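PDB 3BY5: cobalamin biosynthesis protein from Agrobacterium tumefaciens, which probably takes part in cobalamin (vitamin B12) biosynthesis, although its precise role is not established. Local coordinates for residues Ala28-Arg31 with Ala32-Ala36. Residues are numbered along the deposited sequence; the frame is centred on the assembly and turned at random.
Sequences AAVR and AAERA
A28 meets A32 one turn further along the helix: the amide N of A32 donates to A28 O at 2.9 Å, one of four successive bonds, from the N-H of residue i+4 to the C=O of residue i, that join the two halves. Alanine suits this outer, more exposed side because it favours helical backbone angles and its methyl crowds nothing; the A32 methyl rests beside A28 O. A29 pairs in the same way with A33, N of A33 lying 3.2 Å from A29 O. A29 and A33 lie on the buried side of the helix, where their small side chains let the backbone come close to strands 123-129 and 112-120, A29 resting on V120, V123 and V125, A33 on L118, V125 and I127. Helix 23-37 is the crossover of a beta-alpha-beta unit, carrying the chain from strand 11-17 to its parallel neighbour 43-46. V30 O accepts the amide of E34 at 3.0 Å, while the branched, nonpolar valine side chain packs against V41 and L63, which suits a buried position. E34 sends its CG beside its own backbone N (chi1 -74°) and then runs extended, so that OE2 comes back over R31, 3.8 Å from R31 CG. Its other oxygen, OE1, is bonded to V41 N, tying the helix to the following loop. R31 and E34 run side by side in the same direction, yet R31 NH1 is 4.9 Å from E34 OE2, too far for a salt bridge, so the opposite charges probably attract each other only weakly. R31 O takes the amide of R35 at 3.1 Å; a bend at chi3 (-66°) folds the R35 guanidinium back, one face centred over that same oxygen, which lies 3.4 Å from its plane.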
ATOM      1  N   ALA A  28      -3.072 -14.298  13.080  1.00 33.70           N
ATOM      2  CA  ALA A  28      -3.726 -15.601  13.164  1.00 31.57           C
ATOM      3  C   ALA A  28      -4.666 -15.849  11.992  1.00 34.58           C
ATOM      4  O   ALA A  28      -4.663 -16.933  11.415  1.00 38.27           O
ATOM      5  CB  ALA A  28      -4.487 -15.714  14.469  1.00 31.13           C
ATOM      6  N   ALA A  29      -5.454 -14.830  11.648  1.00 33.40           N
ATOM      7  CA  ALA A  29      -6.410 -14.886  10.546  1.00 33.52           C
ATOM      8  C   ALA A  29      -5.761 -15.076   9.171  1.00 35.41           C
ATOM      9  O   ALA A  29      -6.313 -15.768   8.314  1.00 37.82           O
ATOM     10  CB  ALA A  29      -7.270 -13.638  10.547  1.00 31.07           C
ATOM     11  N   VAL A  30      -4.604 -14.450   8.965  1.00 36.01           N
ATOM     12  CA  VAL A  30      -3.887 -14.551   7.696  1.00 33.26           C
ATOM     13  C   VAL A  30      -3.250 -15.935   7.564  1.00 34.51           C
ATOM     14  O   VAL A  30      -3.389 -16.583   6.534  1.00 39.08           O
ATOM     15  CB  VAL A  30      -2.846 -13.405   7.522  1.00 34.27           C
ATOM     16  CG1 VAL A  30      -2.026 -13.584   6.246  1.00 35.50           C
ATOM     17  CG2 VAL A  30      -3.536 -12.053   7.489  1.00 23.45           C
ATOM     18  N   ARG A  31      -2.591 -16.401   8.621  1.00 36.34           N
ATOM     19  CA  ARG A  31      -1.959 -17.722   8.608  1.00 38.57           C
ATOM     20  C   ARG A  31      -2.956 -18.881   8.534  1.00 37.41           C
ATOM     21  O   ARG A  31      -2.646 -19.928   7.961  1.00 41.67           O
ATOM     22  CB  ARG A  31      -1.020 -17.905   9.802  1.00 41.29           C
ATOM     23  CG  ARG A  31       0.273 -17.106   9.719  1.00 48.10           C
ATOM     24  CD  ARG A  31       1.347 -17.735  10.591  1.00 61.09           C
ATOM     25  NE  ARG A  31       2.275 -16.743  11.137  1.00 71.92           N
ATOM     26  CZ  ARG A  31       3.395 -16.335  10.540  1.00 75.81           C
ATOM     27  NH1 ARG A  31       3.752 -16.824   9.356  1.00 75.52           N
ATOM     28  NH2 ARG A  31       4.161 -15.429  11.135  1.00 73.21           N
ATOM     29  N   ALA A  32      -4.144 -18.688   9.105  1.00 36.55           N
ATOM     30  CA  ALA A  32      -5.226 -19.669   8.996  1.00 33.73           C
ATOM     31  C   ALA A  32      -5.773 -19.730   7.573  1.00 33.18           C
ATOM     32  O   ALA A  32      -6.090 -20.807   7.086  1.00 34.43           O
ATOM     33  CB  ALA A  32      -6.340 -19.371   9.987  1.00 32.91           C
ATOM     34  N   ALA A  33      -5.870 -18.570   6.922  1.00 33.00           N
ATOM     35  CA  ALA A  33      -6.267 -18.467   5.517  1.00 31.62           C
ATOM     36  C   ALA A  33      -5.280 -19.179   4.601  1.00 35.17           C
ATOM     37  O   ALA A  33      -5.678 -19.893   3.679  1.00 36.94           O
ATOM     38  CB  ALA A  33      -6.392 -17.012   5.116  1.00 31.23           C
ATOM     39  N   GLU A  34      -3.994 -18.982   4.876  1.00 36.47           N
ATOM     40  CA  GLU A  34      -2.921 -19.625   4.134  1.00 38.20           C
ATOM     41  C   GLU A  34      -3.019 -21.144   4.203  1.00 38.82           C
ATOM     42  O   GLU A  34      -2.940 -21.821   3.179  1.00 42.13           O
ATOM     43  CB  GLU A  34      -1.568 -19.142   4.651  1.00 38.40           C
ATOM     44  CG  GLU A  34      -1.247 -17.732   4.217  1.00 41.23           C
ATOM     45  CD  GLU A  34       0.092 -17.249   4.705  1.00 48.97           C
ATOM     46  OE1 GLU A  34       0.879 -16.758   3.870  1.00 56.51           O
ATOM     47  OE2 GLU A  34       0.363 -17.351   5.920  1.00 54.62           O
ATOM     48  N   ARG A  35      -3.220 -21.662   5.413  1.00 38.87           N
ATOM     49  CA  ARG A  35      -3.368 -23.098   5.638  1.00 37.35           C
ATOM     50  C   ARG A  35      -4.652 -23.674   5.050  1.00 36.81           C
ATOM     51  O   ARG A  35      -4.620 -24.728   4.420  1.00 41.78           O
ATOM     52  CB  ARG A  35      -3.278 -23.425   7.130  1.00 36.36           C
ATOM     53  CG  ARG A  35      -1.887 -23.261   7.706  1.00 41.87           C
ATOM     54  CD  ARG A  35      -1.775 -23.843   9.106  1.00 46.92           C
ATOM     55  NE  ARG A  35      -2.582 -23.114  10.077  1.00 49.64           N
ATOM     56  CZ  ARG A  35      -2.182 -22.035  10.744  1.00 53.46           C
ATOM     57  NH1 ARG A  35      -0.964 -21.535  10.556  1.00 54.35           N
ATOM     58  NH2 ARG A  35      -3.009 -21.453  11.603  1.00 51.78           N
ATOM     59  N   ALA A  36      -5.770 -22.972   5.244  1.00 36.83           N
ATOM     60  CA  ALA A  36      -7.081 -23.424   4.766  1.00 34.38           C
ATOM     61  C   ALA A  36      -7.209 -23.466   3.255  1.00 35.26           C
ATOM     62  O   ALA A  36      -7.985 -24.260   2.730  1.00 42.60           O
ATOM     63  CB  ALA A  36      -8.191 -22.567   5.347  1.00 33.74           C
TER